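Local coordinates for protein transcription termination factor FttA (Pyrococcus horikoshii, PDB 3AF6) that probably ends transcription by cutting nascent RNA as it leaves RNA polymerase and then degrading it, a zinc-dependent nuclease of the metallo-beta-lactamase superfamily, at residues Val415-Pro429 / Phe534-Val548. Residues are numbered along the deposited sequence; the frame is centred on the assembly and turned at random.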
ATOM      1  N   VAL A 415     -15.796   8.702 -26.040  1.00 61.06           N
ATOM      2  CA  VAL A 415     -14.520   8.897 -26.727  1.00 59.76           C
ATOM      3  C   VAL A 415     -14.020   7.631 -27.425  1.00 60.07           C
ATOM      4  O   VAL A 415     -13.489   7.698 -28.534  1.00 58.94           O
ATOM      5  CB  VAL A 415     -13.433   9.404 -25.741  1.00 58.46           C
ATOM      6  CG1 VAL A 415     -12.052   9.347 -26.394  1.00 56.30           C
ATOM      7  CG2 VAL A 415     -13.752  10.831 -25.325  1.00 56.70           C
ATOM      8  N   ILE A 416     -14.185   6.483 -26.773  1.00 60.36           N
ATOM      9  CA  ILE A 416     -13.749   5.219 -27.356  1.00 62.27           C
ATOM     10  C   ILE A 416     -14.489   4.943 -28.668  1.00 64.94           C
ATOM     11  O   ILE A 416     -13.872   4.572 -29.668  1.00 65.18           O
ATOM     12  CB  ILE A 416     -13.972   4.040 -26.377  1.00 59.93           C
ATOM     13  CG1 ILE A 416     -12.985   4.141 -25.216  1.00 59.43           C
ATOM     14  CG2 ILE A 416     -13.795   2.711 -27.096  1.00 59.41           C
ATOM     15  CD1 ILE A 416     -13.141   3.048 -24.184  1.00 59.13           C
ATOM     16  N   HIS A 417     -15.806   5.133 -28.668  1.00 67.33           N
ATOM     17  CA  HIS A 417     -16.601   4.898 -29.867  1.00 69.64           C
ATOM     18  C   HIS A 417     -16.197   5.813 -31.014  1.00 70.43           C
ATOM     19  O   HIS A 417     -16.006   5.354 -32.139  1.00 70.91           O
ATOM     20  CB  HIS A 417     -18.087   5.068 -29.557  1.00 71.33           C
ATOM     21  CG  HIS A 417     -18.676   3.917 -28.803  1.00 73.48           C
ATOM     22  ND1 HIS A 417     -19.892   3.991 -28.159  1.00 74.11           N
ATOM     23  CD2 HIS A 417     -18.212   2.663 -28.591  1.00 74.48           C
ATOM     24  CE1 HIS A 417     -20.152   2.832 -27.579  1.00 74.59           C
ATOM     25  NE2 HIS A 417     -19.147   2.008 -27.827  1.00 75.94           N
ATOM     26  N   ASN A 418     -16.062   7.104 -30.726  1.00 70.98           N
ATOM     27  CA  ASN A 418     -15.671   8.081 -31.736  1.00 72.15           C
ATOM     28  C   ASN A 418     -14.232   7.870 -32.193  1.00 73.24           C
ATOM     29  O   ASN A 418     -13.764   8.531 -33.125  1.00 74.56           O
ATOM     30  CB  ASN A 418     -15.818   9.498 -31.183  1.00 73.18           C
ATOM     31  CG  ASN A 418     -17.262   9.879 -30.941  1.00 75.23           C
ATOM     32  OD1 ASN A 418     -17.972   9.219 -30.180  1.00 75.71           O
ATOM     33  ND2 ASN A 418     -17.706  10.950 -31.592  1.00 75.10           N
ATOM     34  N   THR A 419     -13.533   6.956 -31.525  1.00 72.70           N
ATOM     35  CA  THR A 419     -12.146   6.649 -31.853  1.00 72.00           C
ATOM     36  C   THR A 419     -12.079   5.335 -32.625  1.00 72.90           C
ATOM     37  O   THR A 419     -11.440   5.258 -33.673  1.00 73.34           O
ATOM     38  CB  THR A 419     -11.275   6.535 -30.569  1.00 71.60           C
ATOM     39  OG1 THR A 419     -11.221   7.805 -29.905  1.00 69.66           O
ATOM     40  CG2 THR A 419      -9.861   6.098 -30.913  1.00 69.53           C
ATOM     41  N   ILE A 420     -12.736   4.303 -32.105  1.00 73.43           N
ATOM     42  CA  ILE A 420     -12.750   3.006 -32.771  1.00 74.96           C
ATOM     43  C   ILE A 420     -13.370   3.190 -34.149  1.00 76.14           C
ATOM     44  O   ILE A 420     -12.908   2.624 -35.139  1.00 75.93           O
ATOM     45  CB  ILE A 420     -13.612   1.975 -32.016  1.00 75.16           C
ATOM     46  CG1 ILE A 420     -13.170   1.869 -30.557  1.00 75.33           C
ATOM     47  CG2 ILE A 420     -13.509   0.626 -32.704  1.00 74.52           C
ATOM     48  CD1 ILE A 420     -11.738   1.437 -30.378  1.00 77.19           C
ATOM     49  N   LYS A 421     -14.428   3.992 -34.193  1.00 77.76           N
ATOM     50  CA  LYS A 421     -15.139   4.267 -35.432  1.00 78.40           C
ATOM     51  C   LYS A 421     -14.206   4.793 -36.514  1.00 77.89           C
ATOM     52  O   LYS A 421     -14.151   4.231 -37.606  1.00 78.49           O
ATOM     53  CB  LYS A 421     -16.268   5.273 -35.183  1.00 79.34           C
ATOM     54  CG  LYS A 421     -17.666   4.718 -35.446  1.00 81.61           C
ATOM     55  CD  LYS A 421     -17.963   3.492 -34.585  1.00 83.66           C
ATOM     56  CE  LYS A 421     -19.349   2.916 -34.890  1.00 85.13           C
ATOM     57  NZ  LYS A 421     -19.654   1.691 -34.087  1.00 84.29           N
ATOM     58  N   ARG A 422     -13.474   5.864 -36.218  1.00 76.88           N
ATOM     59  CA  ARG A 422     -12.555   6.425 -37.203  1.00 76.58           C
ATOM     60  C   ARG A 422     -11.298   5.569 -37.346  1.00 75.90           C
ATOM     61  O   ARG A 422     -10.263   6.032 -37.834  1.00 74.91           O
ATOM     62  CB  ARG A 422     -12.184   7.864 -36.836  1.00 77.21           C
ATOM     63  CG  ARG A 422     -11.613   8.041 -35.453  1.00 78.61           C
ATOM     64  CD  ARG A 422     -11.462   9.516 -35.128  1.00 80.90           C
ATOM     65  NE  ARG A 422     -10.889   9.714 -33.800  1.00 83.28           N
ATOM     66  CZ  ARG A 422     -10.636  10.903 -33.261  1.00 83.06           C
ATOM     67  NH1 ARG A 422     -10.907  12.016 -33.932  1.00 82.29           N
ATOM     68  NH2 ARG A 422     -10.096  10.974 -32.053  1.00 82.88           N
ATOM     69  N   GLY A 423     -11.413   4.312 -36.924  1.00 75.44           N
ATOM     70  CA  GLY A 423     -10.307   3.376 -37.016  1.00 75.24           C
ATOM     71  C   GLY A 423      -9.058   3.844 -36.303  1.00 75.06           C
ATOM     72  O   GLY A 423      -8.095   4.267 -36.942  1.00 76.34           O
ATOM     73  N   GLY A 424      -9.073   3.771 -34.976  1.00 73.78           N
ATOM     74  CA  GLY A 424      -7.925   4.198 -34.202  1.00 70.54           C
ATOM     75  C   GLY A 424      -7.745   3.386 -32.937  1.00 68.16           C
ATOM     76  O   GLY A 424      -8.340   2.320 -32.770  1.00 67.75           O
ATOM     77  N   LYS A 425      -6.908   3.890 -32.042  1.00 65.61           N
ATOM     78  CA  LYS A 425      -6.656   3.213 -30.780  1.00 62.88           C
ATOM     79  C   LYS A 425      -6.770   4.207 -29.637  1.00 59.55           C
ATOM     80  O   LYS A 425      -6.559   5.413 -29.813  1.00 58.11           O
ATOM     81  CB  LYS A 425      -5.261   2.586 -30.791  1.00 64.86           C
ATOM     82  CG  LYS A 425      -5.084   1.552 -31.877  1.00 66.04           C
ATOM     83  CD  LYS A 425      -3.682   0.981 -31.905  1.00 66.27           C
ATOM     84  CE  LYS A 425      -3.527   0.083 -33.117  1.00 67.75           C
ATOM     85  NZ  LYS A 425      -3.986   0.807 -34.343  1.00 67.93           N
ATOM     86  N   VAL A 426      -7.121   3.704 -28.464  1.00 55.52           N
ATOM     87  CA  VAL A 426      -7.248   4.565 -27.310  1.00 52.77           C
ATOM     88  C   VAL A 426      -6.189   4.202 -26.294  1.00 51.73           C
ATOM     89  O   VAL A 426      -6.134   3.067 -25.812  1.00 52.50           O
ATOM     90  CB  VAL A 426      -8.615   4.432 -26.655  1.00 52.26           C
ATOM     91  CG1 VAL A 426      -8.728   5.428 -25.502  1.00 52.65           C
ATOM     92  CG2 VAL A 426      -9.701   4.667 -27.682  1.00 52.40           C
ATOM     93  N   LEU A 427      -5.335   5.170 -25.986  1.00 49.99           N
ATOM     94  CA  LEU A 427      -4.274   4.953 -25.016  1.00 48.55           C
ATOM     95  C   LEU A 427      -4.683   5.511 -23.667  1.00 46.44           C
ATOM     96  O   LEU A 427      -4.991   6.703 -23.534  1.00 45.68           O
ATOM     97  CB  LEU A 427      -2.971   5.624 -25.468  1.00 48.38           C
ATOM     98  CG  LEU A 427      -1.857   5.552 -24.417  1.00 48.16           C
ATOM     99  CD1 LEU A 427      -1.507   4.094 -24.154  1.00 46.76           C
ATOM    100  CD2 LEU A 427      -0.649   6.338 -24.884  1.00 47.26           C
ATOM    101  N   ILE A 428      -4.688   4.643 -22.665  1.00 45.01           N
ATOM    102  CA  ILE A 428      -5.050   5.064 -21.320  1.00 44.65           C
ATOM    103  C   ILE A 428      -3.884   4.823 -20.375  1.00 44.42           C
ATOM    104  O   ILE A 428      -3.668   3.706 -19.891  1.00 44.99           O
ATOM    105  CB  ILE A 428      -6.318   4.319 -20.799  1.00 43.59           C
ATOM    106  CG1 ILE A 428      -7.535   4.695 -21.657  1.00 44.22           C
ATOM    107  CG2 ILE A 428      -6.592   4.692 -19.344  1.00 40.95           C
ATOM    108  CD1 ILE A 428      -8.829   4.019 -21.231  1.00 43.09           C
ATOM    109  N   PRO A 429      -3.096   5.871 -20.116  1.00 44.42           N
ATOM    110  CA  PRO A 429      -1.962   5.702 -19.207  1.00 45.05           C
ATOM    111  C   PRO A 429      -2.480   5.648 -17.778  1.00 44.54           C
ATOM    112  O   PRO A 429      -3.405   6.383 -17.429  1.00 43.93           O
ATOM    113  CB  PRO A 429      -1.106   6.934 -19.490  1.00 44.06           C
ATOM    114  CG  PRO A 429      -2.114   7.955 -19.852  1.00 45.99           C
ATOM    115  CD  PRO A 429      -3.091   7.208 -20.729  1.00 44.17           C
ATOM    116  N   PHE A 534       2.675   6.174 -26.507  1.00 53.93           N
ATOM    117  CA  PHE A 534       2.515   7.609 -26.720  1.00 57.81           C
ATOM    118  C   PHE A 534       3.300   8.075 -27.936  1.00 60.01           C
ATOM    119  O   PHE A 534       2.718   8.550 -28.914  1.00 60.52           O
ATOM    120  CB  PHE A 534       2.977   8.411 -25.504  1.00 57.48           C
ATOM    121  CG  PHE A 534       3.034   9.896 -25.756  1.00 57.39           C
ATOM    122  CD1 PHE A 534       1.869  10.628 -25.948  1.00 56.98           C
ATOM    123  CD2 PHE A 534       4.260  10.554 -25.842  1.00 57.59           C
ATOM    124  CE1 PHE A 534       1.917  11.995 -26.227  1.00 57.42           C
ATOM    125  CE2 PHE A 534       4.322  11.920 -26.121  1.00 58.20           C
ATOM    126  CZ  PHE A 534       3.144  12.644 -26.314  1.00 57.81           C
ATOM    127  N   LYS A 535       4.624   7.937 -27.858  1.00 62.09           N
ATOM    128  CA  LYS A 535       5.519   8.332 -28.943  1.00 62.99           C
ATOM    129  C   LYS A 535       5.009   7.865 -30.300  1.00 63.22           C
ATOM    130  O   LYS A 535       4.923   8.649 -31.247  1.00 63.08           O
ATOM    131  CB  LYS A 535       6.915   7.733 -28.734  1.00 64.62           C
ATOM    132  CG  LYS A 535       7.776   8.405 -27.684  1.00 66.91           C
ATOM    133  CD  LYS A 535       9.139   7.729 -27.624  1.00 69.25           C
ATOM    134  CE  LYS A 535      10.085   8.441 -26.668  1.00 71.92           C
ATOM    135  NZ  LYS A 535      11.425   7.788 -26.608  1.00 72.33           N
ATOM    136  N   GLN A 536       4.667   6.583 -30.386  1.00 62.50           N
ATOM    137  CA  GLN A 536       4.213   6.015 -31.640  1.00 63.09           C
ATOM    138  C   GLN A 536       2.804   6.345 -32.097  1.00 64.11           C
ATOM    139  O   GLN A 536       2.500   6.212 -33.282  1.00 64.82           O
ATOM    140  CB  GLN A 536       4.401   4.503 -31.616  1.00 63.75           C
ATOM    141  CG  GLN A 536       5.859   4.093 -31.602  1.00 65.37           C
ATOM    142  CD  GLN A 536       6.067   2.681 -32.098  1.00 67.51           C
ATOM    143  OE1 GLN A 536       5.636   2.332 -33.199  1.00 69.17           O
ATOM    144  NE2 GLN A 536       6.739   1.858 -31.296  1.00 68.30           N
ATOM    145  N   LEU A 537       1.936   6.777 -31.190  1.00 63.98           N
ATOM    146  CA  LEU A 537       0.574   7.096 -31.598  1.00 63.72           C
ATOM    147  C   LEU A 537       0.359   8.595 -31.806  1.00 64.70           C
ATOM    148  O   LEU A 537      -0.446   9.003 -32.639  1.00 64.24           O
ATOM    149  CB  LEU A 537      -0.423   6.558 -30.566  1.00 63.15           C
ATOM    150  CG  LEU A 537      -0.376   5.049 -30.284  1.00 63.54           C
ATOM    151  CD1 LEU A 537      -1.424   4.689 -29.258  1.00 62.36           C
ATOM    152  CD2 LEU A 537      -0.618   4.265 -31.559  1.00 64.29           C
ATOM    153  N   ALA A 538       1.106   9.407 -31.066  1.00 65.42           N
ATOM    154  CA  ALA A 538       0.984  10.863 -31.129  1.00 66.98           C
ATOM    155  C   ALA A 538       0.690  11.484 -32.499  1.00 67.88           C
ATOM    156  O   ALA A 538      -0.238  12.281 -32.638  1.00 66.52           O
ATOM    157  CB  ALA A 538       2.234  11.510 -30.527  1.00 66.56           C
ATOM    158  N   PRO A 539       1.482  11.138 -33.528  1.00 69.37           N
ATOM    159  CA  PRO A 539       1.265  11.697 -34.867  1.00 69.62           C
ATOM    160  C   PRO A 539      -0.120  11.476 -35.478  1.00 70.24           C
ATOM    161  O   PRO A 539      -0.737  12.417 -35.971  1.00 71.08           O
ATOM    162  CB  PRO A 539       2.368  11.042 -35.694  1.00 68.70           C
ATOM    163  CG  PRO A 539       3.460  10.868 -34.700  1.00 69.04           C
ATOM    164  CD  PRO A 539       2.711  10.326 -33.503  1.00 69.09           C
ATOM    165  N   ASP A 540      -0.605  10.238 -35.443  1.00 70.32           N
ATOM    166  CA  ASP A 540      -1.901   9.907 -36.030  1.00 70.44           C
ATOM    167  C   ASP A 540      -3.116  10.432 -35.251  1.00 70.59           C
ATOM    168  O   ASP A 540      -3.324  10.084 -34.085  1.00 70.80           O
ATOM    169  CB  ASP A 540      -2.017   8.391 -36.195  1.00 70.31           C
ATOM    170  CG  ASP A 540      -3.157   7.993 -37.107  1.00 72.06           C
ATOM    171  OD1 ASP A 540      -3.951   8.885 -37.494  1.00 70.36           O
ATOM    172  OD2 ASP A 540      -3.257   6.788 -37.432  1.00 72.95           O
ATOM    173  N   PRO A 541      -3.942  11.275 -35.900  1.00 69.70           N
ATOM    174  CA  PRO A 541      -5.138  11.840 -35.263  1.00 68.72           C
ATOM    175  C   PRO A 541      -6.315  10.859 -35.155  1.00 67.40           C
ATOM    176  O   PRO A 541      -7.402  11.223 -34.710  1.00 66.26           O
ATOM    177  CB  PRO A 541      -5.447  13.054 -36.134  1.00 68.37           C
ATOM    178  CG  PRO A 541      -5.016  12.599 -37.482  1.00 68.47           C
ATOM    179  CD  PRO A 541      -3.699  11.908 -37.207  1.00 68.57           C
ATOM    180  N   LYS A 542      -6.098   9.618 -35.577  1.00 66.97           N
ATOM    181  CA  LYS A 542      -7.130   8.590 -35.479  1.00 67.11           C
ATOM    182  C   LYS A 542      -7.155   8.115 -34.028  1.00 66.79           C
ATOM    183  O   LYS A 542      -8.212   7.830 -33.463  1.00 67.22           O
ATOM    184  CB  LYS A 542      -6.797   7.383 -36.363  1.00 67.60           C
ATOM    185  CG  LYS A 542      -6.930   7.603 -37.847  1.00 68.87           C
ATOM    186  CD  LYS A 542      -6.644   6.313 -38.600  1.00 68.86           C
ATOM    187  CE  LYS A 542      -6.904   6.484 -40.089  1.00 70.55           C
ATOM    188  NZ  LYS A 542      -6.722   5.214 -40.841  1.00 71.60           N
ATOM    189  N   ASN A 543      -5.965   8.035 -33.439  1.00 65.25           N
ATOM    190  CA  ASN A 543      -5.797   7.581 -32.067  1.00 63.34           C
ATOM    191  C   ASN A 543      -6.191   8.627 -31.032  1.00 60.40           C
ATOM    192  O   ASN A 543      -6.275   9.825 -31.324  1.00 58.98           O
ATOM    193  CB  ASN A 543      -4.338   7.173 -31.828  1.00 66.21           C
ATOM    194  CG  ASN A 543      -3.860   6.112 -32.796  1.00 67.55           C
ATOM    195  OD1 ASN A 543      -4.459   5.037 -32.907  1.00 69.79           O
ATOM    196  ND2 ASN A 543      -2.770   6.403 -33.498  1.00 67.49           N
ATOM    197  N   SER A 544      -6.413   8.159 -29.810  1.00 56.78           N
ATOM    198  CA  SER A 544      -6.782   9.043 -28.718  1.00 53.99           C
ATOM    199  C   SER A 544      -6.038   8.713 -27.435  1.00 51.21           C
ATOM    200  O   SER A 544      -5.688   7.556 -27.178  1.00 48.48           O
ATOM    201  CB  SER A 544      -8.292   8.968 -28.456  1.00 53.81           C
ATOM    202  OG  SER A 544      -9.001   9.863 -29.296  1.00 56.10           O
ATOM    203  N   ILE A 545      -5.784   9.743 -26.638  1.00 48.51           N
ATOM    204  CA  ILE A 545      -5.130   9.549 -25.355  1.00 47.05           C
ATOM    205  C   ILE A 545      -6.060  10.139 -24.292  1.00 46.50           C
ATOM    206  O   ILE A 545      -6.574  11.247 -24.446  1.00 45.87           O
ATOM    207  CB  ILE A 545      -3.728  10.218 -25.317  1.00 45.14           C
ATOM    208  CG1 ILE A 545      -2.974   9.740 -24.077  1.00 45.09           C
ATOM    209  CG2 ILE A 545      -3.853  11.737 -25.344  1.00 43.32           C
ATOM    210  CD1 ILE A 545      -1.538  10.210 -24.008  1.00 46.68           C
ATOM    211  N   ILE A 546      -6.296   9.381 -23.227  1.00 47.07           N
ATOM    212  CA  ILE A 546      -7.182   9.821 -22.156  1.00 47.57           C
ATOM    213  C   ILE A 546      -6.487   9.802 -20.795  1.00 47.45           C
ATOM    214  O   ILE A 546      -6.065   8.751 -20.315  1.00 48.82           O
ATOM    215  CB  ILE A 546      -8.433   8.902 -22.068  1.00 49.22           C
ATOM    216  CG1 ILE A 546      -9.189   8.901 -23.398  1.00 49.39           C
ATOM    217  CG2 ILE A 546      -9.349   9.372 -20.955  1.00 48.08           C
ATOM    218  CD1 ILE A 546     -10.318   7.894 -23.447  1.00 52.08           C
ATOM    219  N   PHE A 547      -6.365  10.963 -20.170  1.00 47.17           N
ATOM    220  CA  PHE A 547      -5.746  11.024 -18.850  1.00 48.50           C
ATOM    221  C   PHE A 547      -6.856  10.816 -17.831  1.00 49.33           C
ATOM    222  O   PHE A 547      -7.886  11.495 -17.877  1.00 49.45           O
ATOM    223  CB  PHE A 547      -5.047  12.377 -18.635  1.00 47.39           C
ATOM    224  CG  PHE A 547      -3.840  12.570 -19.513  1.00 47.28           C
ATOM    225  CD1 PHE A 547      -2.685  11.815 -19.302  1.00 46.34           C
ATOM    226  CD2 PHE A 547      -3.880  13.444 -20.596  1.00 46.34           C
ATOM    227  CE1 PHE A 547      -1.589  11.923 -20.161  1.00 46.17           C
ATOM    228  CE2 PHE A 547      -2.792  13.557 -21.456  1.00 45.55           C
ATOM    229  CZ  PHE A 547      -1.644  12.792 -21.238  1.00 46.64           C
ATOM    230  N   VAL A 548      -6.651   9.857 -16.933  1.00 49.05           N
ATOM    231  CA  VAL A 548      -7.635   9.534 -15.910  1.00 50.15           C
ATOM    232  C   VAL A 548      -7.013   9.650 -14.529  1.00 51.91           C
ATOM    233  O   VAL A 548      -7.490   9.061 -13.559  1.00 53.44           O
ATOM    234  CB  VAL A 548      -8.170   8.101 -16.091  1.00 49.27           C
ATOM    235  CG1 VAL A 548      -8.828   7.956 -17.452  1.00 48.48           C
ATOM    236  CG2 VAL A 548      -7.032   7.105 -15.933  1.00 47.76           C
TER
HETATM  237  O   HOH W   1      -4.249   8.818 -16.950  1.00 52.36           O
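Leu427 sits between Ser544 and Ile546 and binds both through its backbone, joining strands 425-429 and 544-547 as parallel neighbours. Leu427 N donates to Ser544 O at 2.7 Å, almost straight at 176°, and Leu427 O receives Ile546 N. One step earlier Ser544 N binds Lys425 O. At the entry to the pair, the side-chain oxygen of Asn543 weakly accepts Lys425 N. At the far end a water bridges Pro429 O and Val548 N, carrying the pairing past the last direct bond.

Polar side chains gather near the C-terminal end of helix 405-420 and the type I turn Ile420-Gly423. Ser544 OG lies 3.1 Å from Thr419 OG1, which itself donates to Val415 O in the preceding helical turn. Arg422 runs extended from CG to NE and brings its guanidinium alongside: NH2 makes a weak bond to Ser544 OG at the edge, and Pro541 O lies over one face. The stronger partner of Arg422 is Glu584, a salt bridge to the next strand.

Apolar packing fills both faces of the sheet. On the Val426 side, Ile546 CD1 meets Val415 CG1 tip to tip at 3.7 Å and also touches Val426 CG1, linking helix to strand. On the opposite face, Leu427 holds CG anti to its backbone N (chi1 174°), which helps bring Leu427 CD2 to Ile545 CD1 and the backbone of Phe534, while Leu427 CB touches Leu537 CD1 at 4.2 Å. Pro429 CG packs against Phe547 CD1.

The two strands are adjacent in the parallel sheet of the beta-CASP domain, an alpha/beta/alpha sandwich: strand 516-520 binds the other edge of 425-429, and 584-587 flanks 544-547. Helix 405-420 lies against the Val426 face; helix 529-537, with 556-561 beyond Phe534 and Phe547, packs on the Leu427 face.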